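Local coordinates for protein free serine kinase (Thermococcus kodakarensis KOD1, PDB 5X0J) that transfers a phosphate from ADP to free L-serine, giving O-phospho-L-serine and AMP, the first step from serine towards cysteine, at residues Val3-Lys8 and Ile177-Lys182; Pro28-Val33 and Pro220-His225; Trp102-Lys107 and Phe198-Pro203; Gly153-Gln158 and Glu216-Lys221. The protein carries 1 engineered substitution. All blocks are in the same frame, centred on the assembly; numbering follows the deposited sequence.

Overall arrangement
Along the chain the four contacts interlock: contact 3 lies inside the loop closed by contact 2, contact 1 crosses the other three, and contacts 2 and 4 share P220 and K221. Contacts 1, 2 and 3 all reach the antiparallel sheet in which strand 98-107 pairs with 175-179, 196-199 and 224-226; their centres lie about 10 to 14 Å apart. Contact 4 lies at the surface, about 9 Å from contact 2 and about 19 Å from contact 1, where helix 155-170 meets the 216-221 loop. Phosphoserine joins the scheme through E4, the engineered Q30, W102, K221, T223 and H225, so segments distant in sequence build one phosphoserine pocket.

Contact 1 of 4, residues Val3-Lys8 and Ile177-Lys182; sequences VEKVPK and IYYGLK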
# COMPACT_ATOMS: atom_id res chain seq x y z
N VAL A 3 6.88 -5.34 2.93
CA VAL A 3 7.06 -5.18 1.49
C VAL A 3 7.49 -3.78 1.07
O VAL A 3 7.89 -3.61 -0.08
CB VAL A 3 5.80 -5.59 0.67
CG1 VAL A 3 5.38 -7.01 1.02
CG2 VAL A 3 4.65 -4.60 0.85
N GLU A 4 7.41 -2.79 1.94
CA GLU A 4 7.72 -1.41 1.54
C GLU A 4 9.19 -1.06 1.71
O GLU A 4 9.84 -1.46 2.69
CB GLU A 4 6.87 -0.42 2.34
CG GLU A 4 5.39 -0.49 2.01
CD GLU A 4 4.47 -0.06 3.14
OE1 GLU A 4 4.82 -0.22 4.33
OE2 GLU A 4 3.36 0.38 2.82
N LYS A 5 9.73 -0.33 0.74
CA LYS A 5 11.08 0.24 0.84
C LYS A 5 11.09 1.26 1.97
O LYS A 5 10.21 2.11 2.04
CB LYS A 5 11.42 0.94 -0.47
CG LYS A 5 12.78 1.63 -0.53
CD LYS A 5 13.92 0.65 -0.59
CE LYS A 5 15.25 1.39 -0.62
NZ LYS A 5 16.36 0.47 -0.94
N VAL A 6 12.09 1.17 2.85
CA VAL A 6 12.25 2.15 3.92
C VAL A 6 12.59 3.51 3.29
O VAL A 6 13.39 3.56 2.34
CB VAL A 6 13.36 1.71 4.90
CG1 VAL A 6 13.70 2.80 5.92
CG2 VAL A 6 12.95 0.44 5.63
N PRO A 7 11.99 4.62 3.81
CA PRO A 7 12.34 5.93 3.24
C PRO A 7 13.84 6.26 3.38
O PRO A 7 14.49 5.85 4.35
CB PRO A 7 11.49 6.91 4.06
CG PRO A 7 10.41 6.10 4.68
CD PRO A 7 10.98 4.74 4.87
N LYS A 8 14.39 6.97 2.39
CA LYS A 8 15.78 7.41 2.44
C LYS A 8 16.02 8.44 3.55
O LYS A 8 17.06 8.39 4.21
CB LYS A 8 16.21 8.00 1.10
CG LYS A 8 17.71 8.21 0.99
CD LYS A 8 18.14 8.88 -0.30
CE LYS A 8 18.22 7.91 -1.46
NZ LYS A 8 19.10 8.46 -2.53
N ILE A 177 8.41 -5.41 -4.11
CA ILE A 177 8.74 -4.31 -3.20
C ILE A 177 7.92 -3.10 -3.61
O ILE A 177 7.76 -2.85 -4.81
CB ILE A 177 10.24 -3.93 -3.27
CG1 ILE A 177 11.13 -5.16 -3.02
CG2 ILE A 177 10.57 -2.81 -2.29
CD1 ILE A 177 12.61 -4.95 -3.28
N TYR A 178 7.41 -2.35 -2.64
CA TYR A 178 6.66 -1.13 -2.92
C TYR A 178 7.49 0.09 -2.54
O TYR A 178 8.00 0.18 -1.42
CB TYR A 178 5.33 -1.15 -2.16
CG TYR A 178 4.26 -1.97 -2.84
CD1 TYR A 178 4.23 -3.36 -2.71
CD2 TYR A 178 3.30 -1.36 -3.62
CE1 TYR A 178 3.25 -4.11 -3.35
CE2 TYR A 178 2.31 -2.09 -4.26
CZ TYR A 178 2.28 -3.47 -4.12
OH TYR A 178 1.29 -4.21 -4.75
N TYR A 179 7.64 1.03 -3.48
CA TYR A 179 8.43 2.25 -3.27
C TYR A 179 7.56 3.47 -3.10
O TYR A 179 6.65 3.68 -3.87
CB TYR A 179 9.35 2.50 -4.47
CG TYR A 179 10.56 1.60 -4.49
CD1 TYR A 179 10.46 0.29 -4.93
CD2 TYR A 179 11.80 2.06 -4.04
CE1 TYR A 179 11.57 -0.55 -4.93
CE2 TYR A 179 12.91 1.23 -4.05
CZ TYR A 179 12.80 -0.07 -4.49
OH TYR A 179 13.90 -0.90 -4.48
N GLY A 180 7.86 4.30 -2.10
CA GLY A 180 7.20 5.58 -1.95
C GLY A 180 7.55 6.61 -3.01
O GLY A 180 6.73 7.43 -3.38
N LEU A 181 8.80 6.56 -3.51
CA LEU A 181 9.30 7.52 -4.50
C LEU A 181 9.86 6.78 -5.70
O LEU A 181 10.71 5.90 -5.54
CB LEU A 181 10.40 8.39 -3.88
CG LEU A 181 10.01 9.29 -2.72
CD1 LEU A 181 11.27 9.97 -2.18
CD2 LEU A 181 8.96 10.31 -3.13
N LYS A 182 9.41 7.14 -6.90
CA LYS A 182 9.89 6.47 -8.10
C LYS A 182 11.38 6.69 -8.34
O LYS A 182 12.05 5.84 -8.90
CB LYS A 182 9.08 6.87 -9.34
CG LYS A 182 9.27 8.29 -9.85
CD LYS A 182 8.38 8.53 -11.04
CE LYS A 182 8.61 9.91 -11.62
NZ LYS A 182 7.77 10.15 -12.82
O HOH W 1 9.65 4.14 0.22
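The N-terminal segment of the kinase lies along strand 175-179, where V3, E4 and K5 run parallel to I177, Y178 and Y179 and form a single beta bridge between E4 and Y178. Both backbone bonds of the bridge belong to Y178: its N donates to V3 O at 2.9 Å, and its O accepts from K5 N at 2.8 Å, the latter nearly straight at 171°. V3 O also receives a CA-H...O contact from I177 CA at 3.3 Å. Water 1 donates to K5 O and accepts from G180 N, carrying the link past the end of the strand.

V3 and Y178 point the same way and lie side by side, V3 CG2 touching Y178 CD1 at 3.8 Å. K5 leaves on the side of Y179: with CG anti to the backbone N (chi1 178°) and a bend at chi2 (72°), its chain passes over the Y179 ring. K5 CB sits 4.0 Å from the ring centroid in a CH-pi contact, and K5 CG comes within 3.5 Å of Y179 CE2. Beyond the ring, K5 NZ forms a salt bridge with D188, the residue that also takes a hydrogen bond from Y179 OH. A leucine in place of Y179 would probably leave the K5 methylenes without their flat support and D188 without the hydroxyl.

E4 OE2 forms a salt bridge with K221 NZ at the phosphoserine site. Backbone bonds thus set the register, V3 and K5 add packing on the two tyrosines, and charged ends reach out to helix 182-190 and the pocket.

Contact 2 of 4, residues Pro28-Val33 and Pro220-His225; sequences PHQQLV and PKTTRH. Engineered in segment 28-33: Q30 (natural residue Glu). With SEP (phosphoserine), chain C.
In the phosphoserine pocket, H29 and the engineered Q30 meet T223 beside the amino group and ester oxygen of the ligand; the natural glutamate at the Q30 position is the inferred active-site residue. H29 and T223 approach head-on: T223 OG1 lies in the plane of the imidazole, at its edge, 2.7 Å from H29 NE2, and either atom could be the donor. The same hydroxyl accepts from the phosphoserine N at 2.9 Å, held there by a chi1 of 59° that sets OG1 between the backbone N and the carbonyl carbon. Replacing H29 with an alanine would probably leave T223 OG1 without its ring partner and let the hydroxyl turn from the ligand's amino group.

Q30 OE1 takes T223 N on a lone pair, in the carbonyl plane, at 3.0 Å, while Q30 NE2 makes a weak, bent bond to the ester oxygen OG at 2.7 Å. Here a loop of the ParB-like N-terminal domain closes against the segment leading into strand 224-226; the ligand sits against both, with V68, G70, H71 and W102 completing its site. H225 binds the carboxylate oxygen OXT through its backbone N (2.8 Å) and through ND1 at the ring edge, while NE2 bonds Y92 OH. K221 NZ donates to phosphate O1P at 2.9 Å and is paired with E36. P220 packs against V33 CG2, 3.6 Å from P220 CB, and against Q31 CB.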
# COMPACT_ATOMS: atom_id res chain seq x y z
N PRO A 28 -11.77 -0.59 5.59
CA PRO A 28 -10.65 -0.58 4.64
C PRO A 28 -11.00 0.22 3.38
O PRO A 28 -12.17 0.33 3.01
CB PRO A 28 -10.48 -2.06 4.30
CG PRO A 28 -11.86 -2.59 4.40
CD PRO A 28 -12.49 -1.88 5.55
N HIS A 29 -10.00 0.85 2.79
CA HIS A 29 -10.12 1.44 1.46
C HIS A 29 -9.28 0.82 0.36
O HIS A 29 -9.32 1.30 -0.77
CB HIS A 29 -9.89 2.96 1.54
CG HIS A 29 -8.46 3.37 1.77
ND1 HIS A 29 -7.94 3.63 3.02
CD2 HIS A 29 -7.45 3.62 0.90
CE1 HIS A 29 -6.69 4.02 2.91
NE2 HIS A 29 -6.36 4.02 1.63
N GLN A 30 -8.55 -0.24 0.66
CA GLN A 30 -7.74 -0.91 -0.38
C GLN A 30 -7.47 -2.37 -0.04
O GLN A 30 -7.68 -2.82 1.09
CB GLN A 30 -6.47 -0.10 -0.73
CG GLN A 30 -5.57 0.31 0.41
CD GLN A 30 -4.56 1.39 0.05
OE1 GLN A 30 -4.81 2.25 -0.81
NE2 GLN A 30 -3.44 1.39 0.76
N GLN A 31 -7.05 -3.11 -1.06
CA GLN A 31 -6.73 -4.53 -0.97
C GLN A 31 -5.38 -4.81 -0.30
O GLN A 31 -4.60 -3.89 -0.01
CB GLN A 31 -6.73 -5.14 -2.37
CG GLN A 31 -8.10 -5.14 -3.05
CD GLN A 31 -8.04 -5.53 -4.51
OE1 GLN A 31 -7.12 -5.15 -5.23
NE2 GLN A 31 -9.02 -6.29 -4.95
N LEU A 32 -5.12 -6.09 -0.04
CA LEU A 32 -3.93 -6.57 0.67
C LEU A 32 -2.92 -7.22 -0.27
O LEU A 32 -3.27 -7.67 -1.34
CB LEU A 32 -4.34 -7.60 1.73
CG LEU A 32 -5.45 -7.19 2.70
CD1 LEU A 32 -5.65 -8.27 3.75
CD2 LEU A 32 -5.11 -5.86 3.36
N VAL A 33 -1.65 -7.19 0.15
CA VAL A 33 -0.53 -7.94 -0.40
C VAL A 33 -0.26 -9.09 0.56
O VAL A 33 -0.03 -8.87 1.77
CB VAL A 33 0.73 -7.04 -0.49
CG1 VAL A 33 1.90 -7.79 -1.12
CG2 VAL A 33 0.40 -5.76 -1.27
N PRO A 220 -3.96 -2.73 -3.86
CA PRO A 220 -3.10 -2.55 -2.68
C PRO A 220 -2.16 -1.36 -2.78
O PRO A 220 -1.65 -1.03 -3.87
CB PRO A 220 -2.33 -3.87 -2.61
CG PRO A 220 -3.15 -4.85 -3.35
CD PRO A 220 -3.78 -4.06 -4.46
N LYS A 221 -1.95 -0.71 -1.64
CA LYS A 221 -0.93 0.33 -1.48
C LYS A 221 -1.17 1.55 -2.37
O LYS A 221 -0.24 2.29 -2.70
CB LYS A 221 0.47 -0.26 -1.69
CG LYS A 221 0.81 -1.45 -0.80
CD LYS A 221 0.86 -1.06 0.66
CE LYS A 221 1.43 -2.19 1.49
NZ LYS A 221 1.54 -1.81 2.93
N THR A 222 -2.41 1.78 -2.77
CA THR A 222 -2.75 2.93 -3.58
C THR A 222 -2.45 4.24 -2.86
O THR A 222 -1.86 5.15 -3.45
CB THR A 222 -4.21 2.84 -4.05
OG1 THR A 222 -4.33 1.76 -4.98
CG2 THR A 222 -4.69 4.14 -4.70
N THR A 223 -2.83 4.34 -1.60
CA THR A 223 -2.57 5.55 -0.82
C THR A 223 -1.28 5.44 -0.02
O THR A 223 -0.99 4.40 0.58
CB THR A 223 -3.70 5.83 0.17
OG1 THR A 223 -3.84 4.72 1.06
CG2 THR A 223 -5.02 6.06 -0.54
N ARG A 224 -0.50 6.51 -0.04
CA ARG A 224 0.64 6.66 0.85
C ARG A 224 0.43 7.97 1.58
O ARG A 224 0.74 9.04 1.07
CB ARG A 224 1.97 6.66 0.07
CG ARG A 224 3.19 6.84 0.96
CD ARG A 224 4.50 6.61 0.22
NE ARG A 224 4.82 7.64 -0.76
CZ ARG A 224 5.36 8.83 -0.49
NH1 ARG A 224 5.63 9.21 0.74
NH2 ARG A 224 5.61 9.68 -1.49
N HIS A 225 -0.14 7.90 2.78
CA HIS A 225 -0.43 9.09 3.57
C HIS A 225 0.79 9.55 4.33
O HIS A 225 1.52 8.74 4.90
CB HIS A 225 -1.57 8.82 4.55
CG HIS A 225 -2.88 8.55 3.89
ND1 HIS A 225 -3.30 7.28 3.54
CD2 HIS A 225 -3.88 9.39 3.53
CE1 HIS A 225 -4.50 7.35 3.00
NE2 HIS A 225 -4.87 8.62 2.97
N SEP C . -2.69 3.33 3.27
CA SEP C . -1.26 3.03 3.59
CB SEP C . -0.72 2.01 2.58
OG SEP C . -1.53 0.83 2.64
C SEP C . -0.45 4.30 3.61
O SEP C . 0.79 4.25 3.53
OXT SEP C . -1.01 5.41 3.73
P SEP C . -1.47 -0.15 3.93
O1P SEP C . -0.07 0.02 4.50
O2P SEP C . -1.73 -1.49 3.31
O3P SEP C . -2.58 0.32 4.84
O HOH W 2 -2.71 -1.83 0.82

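Contact 3 of 4, residues Trp102-Lys107 and Phe198-Pro203; sequences WYPAFK and FIRKAP. With SEP (phosphoserine), chain C.
Strands 98-107 and 196-199 run antiparallel, and between residues 102-107 and 198-203 one backbone bond forms, F198 N to P104 O at 2.7 Å, nearly along the C=O axis. P104, a proline, has no N-H to return the bond: its CD lies 3.5 Å from F198 O, which is buried with no polar partner in the model.

Past the end of the strand a side chain takes over from the backbone. R200 holds W102 O side-on with two nitrogens, NE at 3.1 Å and NH2 at 2.9 Å. The oxygen lies in the guanidinium plane, and the two donors reach it from opposite faces of the carbonyl plane. A chi1 of 51° and a chain extended from CG to NE carry the guanidinium to this point. NH2 also bonds P220 O, tying the loop before strand 224-226 to the same group.

The rings line the two strands. F106 receives F198 CE1 at its edge, 3.7 Å from F106 CE2, while F198 has P104 O in its own ring plane. Over one face of the Y103 ring, I199 CD1 is 4.0 Å from Y103 CD1, and R200 O lies near the ring edge. Water 3 accepts from Y103 OH and donates to R200 O.

W102 turns away from the other segment and points the edge of its indole at the ligand, NE1 donating to phosphoserine O at 3.0 Å and 164°. The arrangement is an antiparallel pair in which a proline removes one of the two backbone bonds and an arginine prolongs the join, in the C-terminal domain of SerK, with the phosphoserine-binding tryptophan at its end.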
# COMPACT_ATOMS: atom_id res chain seq x y z
N TRP A 102 2.21 4.42 -3.47
CA TRP A 102 3.28 3.45 -3.45
C TRP A 102 3.34 2.83 -4.84
O TRP A 102 2.31 2.47 -5.42
CB TRP A 102 3.03 2.33 -2.44
CG TRP A 102 2.98 2.77 -1.02
CD1 TRP A 102 1.88 3.06 -0.28
CD2 TRP A 102 4.10 2.93 -0.14
NE1 TRP A 102 2.23 3.40 1.00
CE2 TRP A 102 3.60 3.34 1.11
CE3 TRP A 102 5.48 2.78 -0.29
CZ2 TRP A 102 4.42 3.60 2.20
CZ3 TRP A 102 6.31 3.05 0.79
CH2 TRP A 102 5.78 3.46 2.02
N TYR A 103 4.56 2.67 -5.35
CA TYR A 103 4.79 2.09 -6.67
C TYR A 103 5.20 0.62 -6.53
O TYR A 103 6.23 0.35 -5.92
CB TYR A 103 5.88 2.88 -7.41
CG TYR A 103 5.59 4.35 -7.49
CD1 TYR A 103 4.61 4.84 -8.34
CD2 TYR A 103 6.27 5.26 -6.68
CE1 TYR A 103 4.33 6.20 -8.39
CE2 TYR A 103 5.99 6.60 -6.72
CZ TYR A 103 5.03 7.07 -7.59
OH TYR A 103 4.76 8.41 -7.62
N PRO A 104 4.40 -0.32 -7.07
CA PRO A 104 4.85 -1.71 -7.06
C PRO A 104 6.10 -1.85 -7.91
O PRO A 104 6.22 -1.17 -8.94
CB PRO A 104 3.68 -2.49 -7.71
CG PRO A 104 2.54 -1.54 -7.78
CD PRO A 104 3.09 -0.16 -7.74
N ALA A 105 7.01 -2.72 -7.50
CA ALA A 105 8.26 -2.96 -8.23
C ALA A 105 8.68 -4.40 -8.04
O ALA A 105 8.28 -5.04 -7.07
CB ALA A 105 9.35 -2.03 -7.73
N PHE A 106 9.50 -4.90 -8.94
CA PHE A 106 9.97 -6.27 -8.80
C PHE A 106 11.40 -6.47 -9.24
O PHE A 106 11.91 -5.76 -10.12
CB PHE A 106 9.06 -7.27 -9.52
CG PHE A 106 9.02 -7.14 -11.01
CD1 PHE A 106 9.95 -7.80 -11.81
CD2 PHE A 106 8.03 -6.40 -11.63
CE1 PHE A 106 9.91 -7.69 -13.20
CE2 PHE A 106 7.98 -6.29 -13.01
CZ PHE A 106 8.92 -6.94 -13.80
N LYS A 107 12.02 -7.45 -8.59
CA LYS A 107 13.23 -8.09 -9.08
C LYS A 107 12.75 -9.43 -9.64
O LYS A 107 12.17 -10.25 -8.92
CB LYS A 107 14.24 -8.29 -7.94
CG LYS A 107 15.57 -8.89 -8.37
CD LYS A 107 16.45 -7.89 -9.11
CE LYS A 107 17.59 -8.61 -9.82
NZ LYS A 107 18.39 -7.69 -10.67
N PHE A 198 6.28 -0.02 -11.43
CA PHE A 198 4.98 0.31 -11.99
C PHE A 198 4.58 1.69 -11.48
O PHE A 198 4.37 1.87 -10.28
CB PHE A 198 3.91 -0.69 -11.55
CG PHE A 198 4.03 -2.06 -12.16
CD1 PHE A 198 4.89 -2.99 -11.62
CD2 PHE A 198 3.23 -2.43 -13.24
CE1 PHE A 198 4.98 -4.27 -12.15
CE2 PHE A 198 3.31 -3.71 -13.77
CZ PHE A 198 4.18 -4.63 -13.22
N ILE A 199 4.45 2.65 -12.40
CA ILE A 199 4.12 4.04 -12.06
C ILE A 199 2.62 4.26 -12.22
O ILE A 199 2.02 3.84 -13.22
CB ILE A 199 4.88 5.03 -12.97
CG1 ILE A 199 6.40 4.80 -12.92
CG2 ILE A 199 4.51 6.48 -12.65
CD1 ILE A 199 7.04 4.95 -11.56
N ARG A 200 2.02 4.93 -11.25
CA ARG A 200 0.61 5.32 -11.29
C ARG A 200 0.44 6.70 -10.67
O ARG A 200 1.22 7.09 -9.81
CB ARG A 200 -0.26 4.33 -10.52
CG ARG A 200 0.24 4.04 -9.11
CD ARG A 200 -0.82 3.32 -8.31
NE ARG A 200 -0.26 2.64 -7.15
CZ ARG A 200 -0.81 1.59 -6.54
NH1 ARG A 200 -1.97 1.08 -6.97
NH2 ARG A 200 -0.18 1.02 -5.51
N LYS A 201 -0.58 7.42 -11.12
CA LYS A 201 -0.99 8.68 -10.49
C LYS A 201 -1.49 8.37 -9.09
O LYS A 201 -2.10 7.33 -8.86
CB LYS A 201 -2.09 9.35 -11.32
CG LYS A 201 -2.52 10.74 -10.83
CD LYS A 201 -3.72 11.25 -11.62
CE LYS A 201 -4.11 12.67 -11.19
NZ LYS A 201 -4.46 12.78 -9.75
N ALA A 202 -1.21 9.27 -8.15
CA ALA A 202 -1.72 9.12 -6.79
C ALA A 202 -3.19 9.51 -6.73
O ALA A 202 -3.65 10.37 -7.48
CB ALA A 202 -0.93 10.01 -5.86
N PRO A 203 -3.94 8.92 -5.79
CA PRO A 203 -5.30 9.35 -5.54
C PRO A 203 -5.28 10.68 -4.79
O PRO A 203 -4.24 11.05 -4.25
CB PRO A 203 -5.83 8.25 -4.63
CG PRO A 203 -4.65 7.84 -3.85
CD PRO A 203 -3.49 7.94 -4.79
N SEP C . -2.69 3.33 3.27
CA SEP C . -1.26 3.03 3.59
CB SEP C . -0.72 2.01 2.58
OG SEP C . -1.53 0.83 2.64
C SEP C . -0.45 4.30 3.61
O SEP C . 0.79 4.25 3.53
OXT SEP C . -1.01 5.41 3.73
P SEP C . -1.47 -0.15 3.93
O1P SEP C . -0.07 0.02 4.50
O2P SEP C . -1.73 -1.49 3.31
O3P SEP C . -2.58 0.32 4.84
O HOH W 3 2.70 9.28 -9.01

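Contact 4 of 4, residues Gly153-Gln158 and Glu216-Lys221; sequences GGLEEQ and EVYSPK. With SEP (phosphoserine), chain C.
L155, S219 and Q158 carry this contact, in which the first turn of helix 155-170 touches the loop between helix 205-213 and strand 224-226. With chi1 at 180° the L155 side chain extends away from its own N and sends its two methyls out to the loop backbone. L155 CD1 lies 3.9 Å from Y218 CA. The same methyl, L155 CD1, is 4.1 Å from Y218 CD1. On the other branch, L155 CD2 reaches V217 O at 3.9 Å. The leucine therefore rests mainly on peptide atoms and touches the tyrosine ring only at CD1.

S219 meets the end of this turn. S219 CB lies 3.7 Å from Q158 O, and S219 OG passes Q158 CB at 3.9 Å. No direct hydrogen bond crosses between the segments; water 4 does the work, donating to Q158 OE1 at 3.0 Å and accepting from S219 N at 2.9 Å. The extended Q158 side chain puts OE1 there, while its NE2 bonds A140 O, so both ends of the amide are used. The hydroxyl of S219 accepts from R200 NH1, and V217 O is bonded by K159 of the same helix.

The helix start is fixed within its own segment. E157, the third residue of the helix, caps the N-H of the N-cap residue G154 almost straight through OE2; with no side chain on G154 the full capping box cannot form.

Two methyls on a loop backbone and one water between amide groups imply a light, partly solvent-mediated join, with the stronger polar ties of S219 and Q158 going to R200 and A140.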
# COMPACT_ATOMS: atom_id res chain seq x y z
N GLY A 153 -6.05 1.36 -19.01
CA GLY A 153 -7.20 1.12 -18.16
C GLY A 153 -7.24 2.02 -16.94
O GLY A 153 -6.70 3.14 -16.94
N GLY A 154 -7.91 1.52 -15.92
CA GLY A 154 -8.12 2.27 -14.68
C GLY A 154 -8.10 1.33 -13.51
O GLY A 154 -7.26 0.43 -13.45
N LEU A 155 -9.02 1.53 -12.58
CA LEU A 155 -9.00 0.83 -11.30
C LEU A 155 -9.01 -0.69 -11.44
O LEU A 155 -8.22 -1.39 -10.79
CB LEU A 155 -10.17 1.27 -10.41
CG LEU A 155 -10.25 0.58 -9.03
CD1 LEU A 155 -8.93 0.64 -8.26
CD2 LEU A 155 -11.38 1.18 -8.20
N GLU A 156 -9.89 -1.20 -12.29
CA GLU A 156 -10.00 -2.64 -12.48
C GLU A 156 -8.69 -3.23 -12.97
O GLU A 156 -8.27 -4.28 -12.52
CB GLU A 156 -11.15 -2.99 -13.43
CG GLU A 156 -12.54 -2.79 -12.83
N GLU A 157 -8.03 -2.51 -13.87
CA GLU A 157 -6.77 -2.96 -14.43
C GLU A 157 -5.65 -2.88 -13.39
O GLU A 157 -4.81 -3.76 -13.34
CB GLU A 157 -6.42 -2.19 -15.70
CG GLU A 157 -7.27 -2.59 -16.91
CD GLU A 157 -8.71 -2.09 -16.86
OE1 GLU A 157 -9.59 -2.72 -17.49
OE2 GLU A 157 -8.98 -1.06 -16.22
N GLN A 158 -5.67 -1.84 -12.56
CA GLN A 158 -4.72 -1.76 -11.46
C GLN A 158 -4.85 -2.95 -10.50
O GLN A 158 -3.87 -3.48 -10.01
CB GLN A 158 -4.87 -0.44 -10.70
CG GLN A 158 -4.45 0.77 -11.52
CD GLN A 158 -4.75 2.10 -10.86
OE1 GLN A 158 -5.64 2.21 -10.00
NE2 GLN A 158 -4.01 3.13 -11.25
N GLU A 216 -16.37 0.77 -2.08
CA GLU A 216 -15.36 0.22 -3.00
C GLU A 216 -13.99 0.24 -2.32
O GLU A 216 -13.80 0.88 -1.28
CB GLU A 216 -15.32 1.05 -4.28
N VAL A 217 -13.05 -0.49 -2.91
CA VAL A 217 -11.65 -0.49 -2.47
C VAL A 217 -10.72 -0.32 -3.67
O VAL A 217 -11.06 -0.70 -4.81
CB VAL A 217 -11.26 -1.77 -1.70
CG1 VAL A 217 -12.01 -1.85 -0.38
CG2 VAL A 217 -11.49 -3.03 -2.52
N TYR A 218 -9.57 0.29 -3.42
CA TYR A 218 -8.50 0.41 -4.40
C TYR A 218 -7.65 -0.86 -4.43
O TYR A 218 -7.75 -1.73 -3.55
CB TYR A 218 -7.56 1.54 -4.03
CG TYR A 218 -8.05 2.96 -4.16
CD1 TYR A 218 -8.21 3.54 -5.40
CD2 TYR A 218 -8.26 3.74 -3.03
CE1 TYR A 218 -8.62 4.87 -5.52
CE2 TYR A 218 -8.65 5.06 -3.14
CZ TYR A 218 -8.83 5.63 -4.39
OH TYR A 218 -9.21 6.94 -4.47
N SER A 219 -6.77 -0.96 -5.42
CA SER A 219 -5.74 -1.99 -5.42
C SER A 219 -4.76 -1.72 -4.24
O SER A 219 -4.75 -0.62 -3.68
CB SER A 219 -5.01 -2.02 -6.77
OG SER A 219 -4.14 -0.91 -6.93
N PRO A 220 -3.96 -2.73 -3.86
CA PRO A 220 -3.10 -2.55 -2.68
C PRO A 220 -2.16 -1.36 -2.78
O PRO A 220 -1.65 -1.03 -3.87
CB PRO A 220 -2.33 -3.87 -2.61
CG PRO A 220 -3.15 -4.85 -3.35
CD PRO A 220 -3.78 -4.06 -4.46
N LYS A 221 -1.95 -0.71 -1.64
CA LYS A 221 -0.93 0.33 -1.48
C LYS A 221 -1.17 1.55 -2.37
O LYS A 221 -0.24 2.29 -2.70
CB LYS A 221 0.47 -0.26 -1.69
CG LYS A 221 0.81 -1.45 -0.80
CD LYS A 221 0.86 -1.06 0.66
CE LYS A 221 1.43 -2.19 1.49
NZ LYS A 221 1.54 -1.81 2.93
N SEP C . -2.69 3.33 3.27
CA SEP C . -1.26 3.03 3.59
CB SEP C . -0.72 2.01 2.58
OG SEP C . -1.53 0.83 2.64
C SEP C . -0.45 4.30 3.61
O SEP C . 0.79 4.25 3.53
OXT SEP C . -1.01 5.41 3.73
P SEP C . -1.47 -0.15 3.93
O1P SEP C . -0.07 0.02 4.50
O2P SEP C . -1.73 -1.49 3.31
O3P SEP C . -2.58 0.32 4.84
O HOH W 4 -5.88 1.16 -7.23